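Local coordinates for protein cryptic loci regulator 2 (Schizosaccharomyces pombe 972h-, PDB 5IKJ) that promotes transcriptional silencing at heterochromatin, acting upstream of histone deacetylases and supporting proper nucleosome positioning as part of the SHREC repressor complex, at residues H189-I194 against L365-G370; C205-S210 against V216-Q221; P13-V18 against L62-V67. All blocks are in the same frame, centred on the assembly; numbering follows the deposited sequence.

From the N terminus, contact 3 comes first: strand 14-17 meets the end of helix 50-67, closing a loop of 43 intervening residues. The chain then enters contact 1 at helix 183-195, which finds its partner, the loop 365-370, only 170 residues later. Within that long excursion contact 2 closes a short connection of five residues, between helix 207-210 and helix 214-237. Contact 2 therefore nests within contact 1, while contact 3 precedes both in series. Contacts 1 and 2 share the zinc ion. Contacts 1 and 3 are joined through His66, which stacks on Tyr191, and by a probable hydrogen bond of 2.8 Å from Leu365 N to Val67 O.

Contact 1: residues H189-I194 against L365-G370; sequences HLYWLI and LPTFGG. With ZN (zinc ion), chain C.
Tyr191 reaches from helix 183-195, the helix that supplies the histidine of the three-cysteine, one-histidine zinc site, across to Leu365 and Thr367 in an irregular loop, so that this is helix-on-loop packing beside a metal-binding element. With CG anti to the backbone N (chi1 177°), the ring leaves CB and runs out from the helix until its far end meets the loop. CB and CG touch nothing across the contact; the ring is stacked on His66 of helix 50-67, and Gln221 of helix 214-237 also packs against the tyrosine. Contact with the loop begins at CE2, 4.2 Å from Thr367 CG2, and continues at CZ, which has Thr367 CG2 and Leu365 CD2 at similar separations. At the tip, OH lies 3.2 Å from Leu365 CD2 and 3.3 Å from Thr367 CG2, the two methyls subtending about 116° at the oxygen. The leucine side chain crosses the tyrosine at roughly a right angle, whereas the threonine comes to meet it from the opposite direction. Tyr191 OH is buried with no hydrogen-bond partner in the model, its neighbours across this contact being the two methyls. The loop also faces a second protein: Thr367 N donates to a polar side chain of that chain, and Leu365 O accepts from a basic one. Two residues before the tyrosine, His189 binds the zinc together with Cys204, Cys206 and Cys209. Its NE2 is hydrogen-bonded to Asp21 OD2, and Trp192 CE3 lies 3.7 Å above one face of its ring, while the other ring nitrogen, His189 ND1, is 2.1 Å from the zinc ion.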
ATOM      1  N   HIS A 189      11.644  -3.103 -18.464  1.00 47.02           N
ATOM      2  CA  HIS A 189      11.861  -1.929 -19.302  1.00 50.23           C
ATOM      3  C   HIS A 189      10.555  -1.450 -19.921  1.00 59.02           C
ATOM      4  O   HIS A 189      10.301  -0.242 -19.991  1.00 54.85           O
ATOM      5  CB  HIS A 189      12.887  -2.239 -20.390  1.00 52.32           C
ATOM      6  CG  HIS A 189      13.435  -1.021 -21.063  1.00 53.41           C
ATOM      7  ND1 HIS A 189      14.368  -0.200 -20.468  1.00 55.20           N
ATOM      8  CD2 HIS A 189      13.178  -0.479 -22.277  1.00 57.82           C
ATOM      9  CE1 HIS A 189      14.666   0.793 -21.287  1.00 58.48           C
ATOM     10  NE2 HIS A 189      13.956   0.647 -22.391  1.00 61.39           N
ATOM     11  N   LEU A 190       9.715  -2.382 -20.380  1.00 57.10           N
ATOM     12  CA  LEU A 190       8.403  -2.004 -20.894  1.00 56.37           C
ATOM     13  C   LEU A 190       7.616  -1.220 -19.855  1.00 50.30           C
ATOM     14  O   LEU A 190       6.994  -0.199 -20.171  1.00 52.30           O
ATOM     15  CB  LEU A 190       7.624  -3.251 -21.316  1.00 55.02           C
ATOM     16  CG  LEU A 190       6.203  -3.004 -21.833  1.00 55.98           C
ATOM     17  CD1 LEU A 190       6.225  -2.159 -23.096  1.00 59.37           C
ATOM     18  CD2 LEU A 190       5.474  -4.317 -22.079  1.00 60.26           C
ATOM     19  N   TYR A 191       7.626  -1.690 -18.606  1.00 51.17           N
ATOM     20  CA  TYR A 191       6.882  -1.019 -17.547  1.00 54.03           C
ATOM     21  C   TYR A 191       7.448   0.370 -17.270  1.00 55.97           C
ATOM     22  O   TYR A 191       6.698   1.299 -16.954  1.00 52.53           O
ATOM     23  CB  TYR A 191       6.908  -1.882 -16.287  1.00 49.21           C
ATOM     24  CG  TYR A 191       6.235  -1.263 -15.088  1.00 62.47           C
ATOM     25  CD1 TYR A 191       4.853  -1.286 -14.952  1.00 67.08           C
ATOM     26  CD2 TYR A 191       6.983  -0.670 -14.082  1.00 61.25           C
ATOM     27  CE1 TYR A 191       4.236  -0.727 -13.852  1.00 65.11           C
ATOM     28  CE2 TYR A 191       6.376  -0.110 -12.978  1.00 63.96           C
ATOM     29  CZ  TYR A 191       5.003  -0.141 -12.868  1.00 68.70           C
ATOM     30  OH  TYR A 191       4.394   0.419 -11.768  1.00 84.60           O
ATOM     31  N   TRP A 192       8.768   0.529 -17.388  1.00 50.91           N
ATOM     32  CA  TRP A 192       9.376   1.845 -17.221  1.00 44.67           C
ATOM     33  C   TRP A 192       8.971   2.788 -18.347  1.00 58.83           C
ATOM     34  O   TRP A 192       8.786   3.989 -18.121  1.00 57.44           O
ATOM     35  CB  TRP A 192      10.896   1.706 -17.159  1.00 46.44           C
ATOM     36  CG  TRP A 192      11.627   3.011 -17.180  1.00 59.15           C
ATOM     37  CD1 TRP A 192      11.841   3.848 -16.125  1.00 53.33           C
ATOM     38  CD2 TRP A 192      12.254   3.626 -18.313  1.00 56.17           C
ATOM     39  NE1 TRP A 192      12.557   4.949 -16.530  1.00 58.99           N
ATOM     40  CE2 TRP A 192      12.822   4.836 -17.869  1.00 57.51           C
ATOM     41  CE3 TRP A 192      12.386   3.272 -19.660  1.00 54.95           C
ATOM     42  CZ2 TRP A 192      13.512   5.695 -18.723  1.00 52.25           C
ATOM     43  CZ3 TRP A 192      13.071   4.126 -20.506  1.00 54.22           C
ATOM     44  CH2 TRP A 192      13.626   5.323 -20.034  1.00 55.38           C
ATOM     45  N   LEU A 193       8.829   2.264 -19.567  1.00 49.23           N
ATOM     46  CA  LEU A 193       8.486   3.112 -20.704  1.00 52.04           C
ATOM     47  C   LEU A 193       7.112   3.745 -20.533  1.00 48.34           C
ATOM     48  O   LEU A 193       6.900   4.896 -20.927  1.00 52.70           O
ATOM     49  CB  LEU A 193       8.537   2.302 -21.999  1.00 51.57           C
ATOM     50  CG  LEU A 193       9.920   2.067 -22.612  1.00 58.22           C
ATOM     51  CD1 LEU A 193       9.814   1.096 -23.778  1.00 53.86           C
ATOM     52  CD2 LEU A 193      10.547   3.380 -23.064  1.00 51.99           C
ATOM     53  N   ILE A 194       6.165   3.013 -19.946  1.00 48.07           N
ATOM     54  CA  ILE A 194       4.809   3.529 -19.804  1.00 52.04           C
ATOM     55  C   ILE A 194       4.571   4.225 -18.468  1.00 59.11           C
ATOM     56  O   ILE A 194       3.578   4.956 -18.334  1.00 58.72           O
ATOM     57  CB  ILE A 194       3.769   2.409 -19.982  1.00 62.49           C
ATOM     58  CG1 ILE A 194       3.915   1.361 -18.889  1.00 62.73           C
ATOM     59  CG2 ILE A 194       3.897   1.765 -21.355  1.00 56.19           C
ATOM     60  CD1 ILE A 194       2.958   1.539 -17.749  1.00 66.25           C
ATOM     61  N   LEU A 365      -1.561   2.125 -10.541  1.00 55.89           N
ATOM     62  CA  LEU A 365      -0.426   1.989  -9.641  1.00 54.49           C
ATOM     63  C   LEU A 365       0.487   3.204  -9.774  1.00 53.33           C
ATOM     64  O   LEU A 365       1.049   3.423 -10.854  1.00 46.07           O
ATOM     65  CB  LEU A 365       0.346   0.722  -9.969  1.00 51.78           C
ATOM     66  CG  LEU A 365       1.517   0.328  -9.073  1.00 52.61           C
ATOM     67  CD1 LEU A 365       1.031  -0.023  -7.676  1.00 49.52           C
ATOM     68  CD2 LEU A 365       2.248  -0.842  -9.712  1.00 51.47           C
ATOM     69  N   PRO A 366       0.665   4.004  -8.727  1.00 49.99           N
ATOM     70  CA  PRO A 366       1.575   5.146  -8.830  1.00 48.76           C
ATOM     71  C   PRO A 366       3.029   4.728  -8.687  1.00 56.39           C
ATOM     72  O   PRO A 366       3.367   3.790  -7.961  1.00 56.20           O
ATOM     73  CB  PRO A 366       1.141   6.040  -7.663  1.00 52.23           C
ATOM     74  CG  PRO A 366       0.686   5.077  -6.637  1.00 52.13           C
ATOM     75  CD  PRO A 366       0.060   3.917  -7.384  1.00 50.48           C
ATOM     76  N   THR A 367       3.894   5.436  -9.407  1.00 51.69           N
ATOM     77  CA  THR A 367       5.344   5.262  -9.308  1.00 71.31           C
ATOM     78  C   THR A 367       5.910   6.575  -8.779  1.00 74.54           C
ATOM     79  O   THR A 367       6.200   7.495  -9.548  1.00 86.63           O
ATOM     80  CB  THR A 367       5.960   4.873 -10.658  1.00 87.73           C
ATOM     81  OG1 THR A 367       5.556   5.810 -11.666  1.00 77.57           O
ATOM     82  CG2 THR A 367       5.521   3.468 -11.057  1.00 81.67           C
ATOM     83  N   PHE A 368       6.069   6.655  -7.454  1.00 66.49           N
ATOM     84  CA  PHE A 368       6.489   7.908  -6.832  1.00 86.84           C
ATOM     85  C   PHE A 368       7.971   8.176  -7.057  1.00 88.61           C
ATOM     86  O   PHE A 368       8.377   9.332  -7.228  1.00 95.03           O
ATOM     87  CB  PHE A 368       6.182   7.879  -5.336  1.00 78.71           C
ATOM     88  CG  PHE A 368       4.728   8.044  -5.008  1.00 75.11           C
ATOM     89  CD1 PHE A 368       4.007   9.111  -5.518  1.00 72.62           C
ATOM     90  CD2 PHE A 368       4.088   7.145  -4.169  1.00 68.25           C
ATOM     91  CE1 PHE A 368       2.671   9.267  -5.209  1.00 75.24           C
ATOM     92  CE2 PHE A 368       2.753   7.297  -3.857  1.00 68.38           C
ATOM     93  CZ  PHE A 368       2.042   8.360  -4.378  1.00 70.76           C
ATOM     94  N   GLY A 369       8.790   7.128  -7.050  1.00 78.30           N
ATOM     95  CA  GLY A 369      10.228   7.271  -7.163  1.00 88.00           C
ATOM     96  C   GLY A 369      10.667   8.277  -8.208  1.00 98.74           C
ATOM     97  O   GLY A 369      10.380   8.113  -9.398  1.00100.14           O
ATOM     98  N   GLY A 370      11.359   9.326  -7.771  1.00 93.24           N
ATOM     99  CA  GLY A 370      11.814  10.366  -8.672  1.00 85.23           C
ATOM    100  C   GLY A 370      12.817  11.306  -8.033  1.00 85.65           C
ATOM    101  O   GLY A 370      13.521  10.927  -7.092  1.00 86.51           O
TER
HETATM  102 ZN    ZN C 601      15.249  -0.504 -18.583  1.00 47.72          ZN

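Contact 2: residues C205-S210 against V216-Q221; sequences CCVLCS and VRKNLQ. With ZN (zinc ion), chain C.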
ATOM      1  N   CYS A 205      14.158  -0.746 -13.510  1.00 55.70           N
ATOM      2  CA  CYS A 205      14.684  -1.915 -12.818  1.00 57.01           C
ATOM      3  C   CYS A 205      15.208  -2.986 -13.764  1.00 57.51           C
ATOM      4  O   CYS A 205      15.709  -4.013 -13.291  1.00 59.34           O
ATOM      5  CB  CYS A 205      13.603  -2.532 -11.923  1.00 54.19           C
ATOM      6  SG  CYS A 205      12.816  -1.384 -10.776  1.00 70.00           S
ATOM      7  N   CYS A 206      15.113  -2.782 -15.075  1.00 56.49           N
ATOM      8  CA  CYS A 206      15.450  -3.840 -16.013  1.00 53.62           C
ATOM      9  C   CYS A 206      16.954  -4.101 -16.011  1.00 53.44           C
ATOM     10  O   CYS A 206      17.757  -3.281 -15.559  1.00 54.97           O
ATOM     11  CB  CYS A 206      14.977  -3.485 -17.423  1.00 46.69           C
ATOM     12  SG  CYS A 206      16.219  -2.674 -18.456  1.00 56.10           S
ATOM     13  N   VAL A 207      17.331  -5.263 -16.547  1.00 58.75           N
ATOM     14  CA  VAL A 207      18.714  -5.719 -16.446  1.00 55.88           C
ATOM     15  C   VAL A 207      19.643  -4.829 -17.259  1.00 57.48           C
ATOM     16  O   VAL A 207      20.808  -4.638 -16.890  1.00 59.96           O
ATOM     17  CB  VAL A 207      18.834  -7.189 -16.894  1.00 58.61           C
ATOM     18  CG1 VAL A 207      20.192  -7.754 -16.490  1.00 72.53           C
ATOM     19  CG2 VAL A 207      17.711  -8.039 -16.309  1.00 80.51           C
ATOM     20  N   LEU A 208      19.158  -4.271 -18.370  1.00 54.48           N
ATOM     21  CA  LEU A 208      20.036  -3.530 -19.268  1.00 56.39           C
ATOM     22  C   LEU A 208      20.267  -2.098 -18.802  1.00 46.98           C
ATOM     23  O   LEU A 208      21.294  -1.502 -19.146  1.00 52.01           O
ATOM     24  CB  LEU A 208      19.459  -3.543 -20.686  1.00 55.18           C
ATOM     25  CG  LEU A 208      19.315  -4.926 -21.332  1.00 51.69           C
ATOM     26  CD1 LEU A 208      18.764  -4.798 -22.744  1.00 56.35           C
ATOM     27  CD2 LEU A 208      20.637  -5.683 -21.351  1.00 54.09           C
ATOM     28  N   CYS A 209      19.343  -1.531 -18.028  1.00 42.86           N
ATOM     29  CA  CYS A 209      19.552  -0.212 -17.445  1.00 48.35           C
ATOM     30  C   CYS A 209      20.208  -0.276 -16.075  1.00 56.45           C
ATOM     31  O   CYS A 209      20.903   0.669 -15.686  1.00 53.81           O
ATOM     32  CB  CYS A 209      18.220   0.536 -17.322  1.00 53.49           C
ATOM     33  SG  CYS A 209      17.280   0.663 -18.861  1.00 54.79           S
ATOM     34  N   SER A 210      20.009  -1.372 -15.338  1.00 56.64           N
ATOM     35  CA  SER A 210      20.456  -1.468 -13.956  1.00 58.18           C
ATOM     36  C   SER A 210      21.614  -2.431 -13.742  1.00 52.94           C
ATOM     37  O   SER A 210      22.295  -2.327 -12.717  1.00 60.80           O
ATOM     38  CB  SER A 210      19.289  -1.897 -13.055  1.00 53.26           C
ATOM     39  OG  SER A 210      18.273  -0.911 -13.037  1.00 78.18           O
ATOM     40  N   VAL A 216      18.083  -5.569  -6.511  1.00 51.87           N
ATOM     41  CA  VAL A 216      17.806  -4.587  -5.466  1.00 57.18           C
ATOM     42  C   VAL A 216      16.670  -3.667  -5.894  1.00 52.12           C
ATOM     43  O   VAL A 216      15.719  -3.431  -5.139  1.00 53.56           O
ATOM     44  CB  VAL A 216      19.086  -3.799  -5.131  1.00 59.40           C
ATOM     45  CG1 VAL A 216      18.769  -2.510  -4.379  1.00 57.62           C
ATOM     46  CG2 VAL A 216      20.034  -4.669  -4.315  1.00 59.00           C
ATOM     47  N   ARG A 217      16.751  -3.135  -7.115  1.00 51.74           N
ATOM     48  CA  ARG A 217      15.706  -2.238  -7.600  1.00 55.76           C
ATOM     49  C   ARG A 217      14.375  -2.966  -7.738  1.00 51.71           C
ATOM     50  O   ARG A 217      13.331  -2.442  -7.330  1.00 47.52           O
ATOM     51  CB  ARG A 217      16.121  -1.624  -8.937  1.00 55.45           C
ATOM     52  CG  ARG A 217      17.138  -0.496  -8.826  1.00 63.08           C
ATOM     53  CD  ARG A 217      17.544  -0.008 -10.209  1.00 69.67           C
ATOM     54  NE  ARG A 217      18.273   1.256 -10.178  1.00 68.74           N
ATOM     55  CZ  ARG A 217      18.635   1.935 -11.263  1.00 77.08           C
ATOM     56  NH1 ARG A 217      18.332   1.475 -12.470  1.00 70.28           N
ATOM     57  NH2 ARG A 217      19.297   3.078 -11.146  1.00 82.82           N
ATOM     58  N   LYS A 218      14.389  -4.172  -8.311  1.00 47.19           N
ATOM     59  CA  LYS A 218      13.162  -4.955  -8.427  1.00 49.70           C
ATOM     60  C   LYS A 218      12.516  -5.168  -7.063  1.00 49.50           C
ATOM     61  O   LYS A 218      11.308  -4.966  -6.897  1.00 51.83           O
ATOM     62  CB  LYS A 218      13.455  -6.300  -9.094  1.00 52.27           C
ATOM     63  CG  LYS A 218      13.539  -6.243 -10.611  1.00 58.90           C
ATOM     64  CD  LYS A 218      13.619  -7.641 -11.221  1.00 66.40           C
ATOM     65  CE  LYS A 218      15.049  -8.135 -11.371  1.00 75.37           C
ATOM     66  NZ  LYS A 218      15.390  -8.372 -12.802  1.00 73.74           N
ATOM     67  N   ASN A 219      13.311  -5.572  -6.070  1.00 46.60           N
ATOM     68  CA  ASN A 219      12.763  -5.844  -4.744  1.00 47.39           C
ATOM     69  C   ASN A 219      12.131  -4.593  -4.143  1.00 48.20           C
ATOM     70  O   ASN A 219      11.012  -4.641  -3.619  1.00 54.61           O
ATOM     71  CB  ASN A 219      13.855  -6.390  -3.825  1.00 47.58           C
ATOM     72  CG  ASN A 219      14.329  -7.771  -4.239  1.00 65.31           C
ATOM     73  OD1 ASN A 219      13.636  -8.487  -4.964  1.00 56.96           O
ATOM     74  ND2 ASN A 219      15.512  -8.156  -3.773  1.00 60.14           N
ATOM     75  N   LEU A 220      12.834  -3.460  -4.208  1.00 53.96           N
ATOM     76  CA  LEU A 220      12.294  -2.225  -3.645  1.00 51.98           C
ATOM     77  C   LEU A 220      10.980  -1.847  -4.319  1.00 45.50           C
ATOM     78  O   LEU A 220      10.002  -1.500  -3.647  1.00 50.70           O
ATOM     79  CB  LEU A 220      13.313  -1.092  -3.778  1.00 52.43           C
ATOM     80  CG  LEU A 220      12.839   0.279  -3.280  1.00 57.91           C
ATOM     81  CD1 LEU A 220      12.436   0.228  -1.810  1.00 58.71           C
ATOM     82  CD2 LEU A 220      13.913   1.333  -3.500  1.00 61.49           C
ATOM     83  N   GLN A 221      10.943  -1.902  -5.652  1.00 42.64           N
ATOM     84  CA  GLN A 221       9.705  -1.622  -6.373  1.00 46.18           C
ATOM     85  C   GLN A 221       8.571  -2.498  -5.857  1.00 53.60           C
ATOM     86  O   GLN A 221       7.473  -2.011  -5.566  1.00 50.38           O
ATOM     87  CB  GLN A 221       9.918  -1.837  -7.874  1.00 45.53           C
ATOM     88  CG  GLN A 221       8.663  -1.691  -8.727  1.00 54.44           C
ATOM     89  CD  GLN A 221       8.093  -0.288  -8.705  1.00 61.37           C
ATOM     90  OE1 GLN A 221       8.798   0.676  -8.412  1.00 72.76           O
ATOM     91  NE2 GLN A 221       6.805  -0.167  -9.019  1.00 56.91           N
TER
HETATM   92 ZN    ZN C 601      15.249  -0.504 -18.583  1.00 47.72          ZN
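An unusually short hydrogen bond joins the segments: Arg217 NH1 donates to Ser210 OG over 2.5 Å, with the N-H...O angle bent to 133°. The exact length is doubtful, though OG does sit at the guanidinium edge near its plane. The arginine chain is extended from CG to NE, which carries the group past Cys205 to the serine; its NH1 makes a second, weak bond to Cys204 O. A methionine in place of Arg217 would probably leave Ser210 OG without this donor and Cys204 O without its weak one, loosening the tie between the two helices. Behind the arginine, Cys205 SG stands 3.6 Å from Arg217 O and 4.1 Å from Gln221 CB, while Cys205 CB packs 3.9 Å from Lys218 CG, wedging the cysteine against one side of helix 214-237. Although flanked by two zinc ligands, Cys205 is not one itself. Its neighbour begins the CxxC half of the three-cysteine, one-histidine site: Cys206 SG and Cys209 SG each bind the zinc at 2.4 Å, with His189 and Cys204 completing the coordination. Cys206 also caps helix 207-210, its SG accepting from Cys209 N at 151°, so that one sulfur serves both metal and helix end. Lys218, bent at its third and fourth torsions, brings NZ 4.2 Å from Val207 CG2, and its ammonium is hydrogen-bonded to Thr214 OG1. That same threonine hydroxyl is also hydrogen-bonded to Cys205 O, while Gln221 NE2 pairs with Glu225 OE2.

Contact 3: residues P13-V18 against L62-V67; sequences PAITCV and LLAQHV
The backbones of Ile15 and Ala64 make the nearest approach of the two segments, with CA atoms 8.6 Å apart, a spacing filled by side chains of both segments and too wide for main-chain hydrogen bonds. The motif is a strand packed against a helix: strand 14-17 runs across the C-terminal end of helix 50-67. The strand has sheet partners on its own account. Main-chain bonds link Ile15 to Tyr143 and Ala145 in a parallel pairing, and a strand of another protein chain pairs antiparallel with Ile15 and Thr16, continuing the sheet across the interface. Ile15 makes both close approaches from the strand, through two branches. CG2, placed anti to the backbone N by the first torsion (chi1 -67° for CG1), meets Leu63 CD2 at 4.2 Å. The other branch runs out through CG1 with the second torsion extended at 167°, which brings CD1 within 4.4 Å of Ala64 CB. Both approaches are between saturated carbons, at ordinary van der Waals separations, and all three residues are buried. The small methyl of Ala64 probably lets the long branch come close to the helix, while Leu63 offers one of its two terminal methyls. Helix 183-195 packs beside the pair, Ile194 touching Leu63 and Val67, and Leu190 touching Cys17. Near the end of the helix one carbonyl takes two donors: Leu63 O accepts from Val67 N at 2.8 Å and from His66 N at 2.9 Å.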
ATOM      1  N   PRO A  13      -8.730  -5.602 -24.955  1.00 64.80           N
ATOM      2  CA  PRO A  13      -8.085  -4.280 -24.985  1.00 61.50           C
ATOM      3  C   PRO A  13      -6.672  -4.363 -25.545  1.00 59.33           C
ATOM      4  O   PRO A  13      -5.877  -5.220 -25.152  1.00 59.98           O
ATOM      5  CB  PRO A  13      -8.091  -3.848 -23.513  1.00 62.82           C
ATOM      6  CG  PRO A  13      -9.167  -4.673 -22.873  1.00 66.46           C
ATOM      7  CD  PRO A  13      -9.131  -5.983 -23.590  1.00 65.79           C
ATOM      8  N   ALA A  14      -6.363  -3.454 -26.466  1.00 62.93           N
ATOM      9  CA  ALA A  14      -5.075  -3.415 -27.142  1.00 64.64           C
ATOM     10  C   ALA A  14      -4.265  -2.232 -26.625  1.00 67.88           C
ATOM     11  O   ALA A  14      -4.746  -1.095 -26.637  1.00 71.84           O
ATOM     12  CB  ALA A  14      -5.266  -3.316 -28.656  1.00 61.49           C
ATOM     13  N   ILE A  15      -3.037  -2.506 -26.183  1.00 69.70           N
ATOM     14  CA  ILE A  15      -2.182  -1.514 -25.537  1.00 58.62           C
ATOM     15  C   ILE A  15      -1.132  -1.033 -26.526  1.00 53.58           C
ATOM     16  O   ILE A  15      -0.541  -1.832 -27.263  1.00 56.61           O
ATOM     17  CB  ILE A  15      -1.523  -2.099 -24.271  1.00 53.49           C
ATOM     18  CG1 ILE A  15      -2.583  -2.389 -23.204  1.00 56.59           C
ATOM     19  CG2 ILE A  15      -0.467  -1.147 -23.715  1.00 51.75           C
ATOM     20  CD1 ILE A  15      -2.083  -3.248 -22.060  1.00 67.19           C
ATOM     21  N   THR A  16      -0.894   0.279 -26.539  1.00 57.34           N
ATOM     22  CA  THR A  16       0.151   0.886 -27.350  1.00 52.12           C
ATOM     23  C   THR A  16       1.010   1.788 -26.474  1.00 61.11           C
ATOM     24  O   THR A  16       0.521   2.412 -25.529  1.00 57.27           O
ATOM     25  CB  THR A  16      -0.431   1.707 -28.513  1.00 57.14           C
ATOM     26  OG1 THR A  16      -1.409   0.928 -29.212  1.00 64.51           O
ATOM     27  CG2 THR A  16       0.667   2.122 -29.486  1.00 51.77           C
ATOM     28  N   CYS A  17       2.299   1.848 -26.796  1.00 60.68           N
ATOM     29  CA  CYS A  17       3.226   2.707 -26.071  1.00 50.62           C
ATOM     30  C   CYS A  17       3.189   4.118 -26.641  1.00 60.73           C
ATOM     31  O   CYS A  17       3.259   4.307 -27.859  1.00 68.95           O
ATOM     32  CB  CYS A  17       4.647   2.149 -26.149  1.00 50.84           C
ATOM     33  SG  CYS A  17       4.914   0.669 -25.162  1.00 64.88           S
ATOM     34  N   VAL A  18       3.083   5.110 -25.755  1.00 59.98           N
ATOM     35  CA  VAL A  18       3.073   6.501 -26.194  1.00 50.56           C
ATOM     36  C   VAL A  18       4.439   6.901 -26.738  1.00 55.08           C
ATOM     37  O   VAL A  18       4.536   7.616 -27.743  1.00 63.81           O
ATOM     38  CB  VAL A  18       2.627   7.416 -25.038  1.00 63.49           C
ATOM     39  CG1 VAL A  18       2.882   8.883 -25.369  1.00 68.37           C
ATOM     40  CG2 VAL A  18       1.152   7.194 -24.734  1.00 57.80           C
ATOM     41  N   LEU A  62       0.686  -8.973 -18.519  1.00 59.31           N
ATOM     42  CA  LEU A  62       1.478  -8.707 -17.325  1.00 62.00           C
ATOM     43  C   LEU A  62       1.682  -7.212 -17.119  1.00 54.06           C
ATOM     44  O   LEU A  62       1.684  -6.736 -15.978  1.00 56.73           O
ATOM     45  CB  LEU A  62       2.818  -9.435 -17.419  1.00 57.87           C
ATOM     46  CG  LEU A  62       2.682 -10.961 -17.460  1.00 59.96           C
ATOM     47  CD1 LEU A  62       4.006 -11.631 -17.791  1.00 58.58           C
ATOM     48  CD2 LEU A  62       2.139 -11.490 -16.141  1.00 58.73           C
ATOM     49  N   LEU A  63       1.850  -6.457 -18.205  1.00 50.28           N
ATOM     50  CA  LEU A  63       1.840  -5.004 -18.090  1.00 58.13           C
ATOM     51  C   LEU A  63       0.526  -4.525 -17.486  1.00 57.18           C
ATOM     52  O   LEU A  63       0.515  -3.734 -16.536  1.00 58.78           O
ATOM     53  CB  LEU A  63       2.072  -4.364 -19.459  1.00 49.97           C
ATOM     54  CG  LEU A  63       2.134  -2.834 -19.473  1.00 56.86           C
ATOM     55  CD1 LEU A  63       3.237  -2.330 -18.550  1.00 59.64           C
ATOM     56  CD2 LEU A  63       2.344  -2.307 -20.888  1.00 57.00           C
ATOM     57  N   ALA A  64      -0.598  -5.013 -18.018  1.00 54.49           N
ATOM     58  CA  ALA A  64      -1.901  -4.604 -17.502  1.00 56.75           C
ATOM     59  C   ALA A  64      -2.043  -4.942 -16.026  1.00 54.83           C
ATOM     60  O   ALA A  64      -2.530  -4.124 -15.237  1.00 59.84           O
ATOM     61  CB  ALA A  64      -3.016  -5.267 -18.311  1.00 67.14           C
ATOM     62  N   GLN A  65      -1.630  -6.149 -15.631  1.00 56.72           N
ATOM     63  CA  GLN A  65      -1.694  -6.533 -14.227  1.00 65.09           C
ATOM     64  C   GLN A  65      -0.721  -5.737 -13.372  1.00 50.27           C
ATOM     65  O   GLN A  65      -0.884  -5.688 -12.150  1.00 52.61           O
ATOM     66  CB  GLN A  65      -1.419  -8.031 -14.084  1.00 57.48           C
ATOM     67  CG  GLN A  65      -2.482  -8.910 -14.728  1.00 67.15           C
ATOM     68  CD  GLN A  65      -2.068 -10.366 -14.814  1.00 81.80           C
ATOM     69  OE1 GLN A  65      -0.975 -10.739 -14.389  1.00 82.56           O
ATOM     70  NE2 GLN A  65      -2.943 -11.197 -15.369  1.00 79.89           N
ATOM     71  N   HIS A  66       0.283  -5.109 -13.986  1.00 56.75           N
ATOM     72  CA  HIS A  66       1.214  -4.278 -13.234  1.00 54.34           C
ATOM     73  C   HIS A  66       0.678  -2.860 -13.086  1.00 54.50           C
ATOM     74  O   HIS A  66       0.602  -2.329 -11.972  1.00 57.27           O
ATOM     75  CB  HIS A  66       2.574  -4.269 -13.929  1.00 59.02           C
ATOM     76  CG  HIS A  66       3.715  -3.905 -13.032  1.00 63.78           C
ATOM     77  ND1 HIS A  66       5.031  -4.024 -13.425  1.00 74.01           N
ATOM     78  CD2 HIS A  66       3.743  -3.423 -11.766  1.00 60.86           C
ATOM     79  CE1 HIS A  66       5.820  -3.634 -12.441  1.00 73.79           C
ATOM     80  NE2 HIS A  66       5.064  -3.265 -11.422  1.00 64.18           N
ATOM     81  N   VAL A  67       0.288  -2.235 -14.199  1.00 50.91           N
ATOM     82  CA  VAL A  67      -0.154  -0.844 -14.153  1.00 53.99           C
ATOM     83  C   VAL A  67      -1.470  -0.726 -13.399  1.00 54.94           C
ATOM     84  O   VAL A  67      -1.668   0.206 -12.610  1.00 55.26           O
ATOM     85  CB  VAL A  67      -0.273  -0.265 -15.574  1.00 54.70           C
ATOM     86  CG1 VAL A  67      -0.497   1.242 -15.516  1.00 62.00           C
ATOM     87  CG2 VAL A  67       0.968  -0.573 -16.382  1.00 61.40           C
TER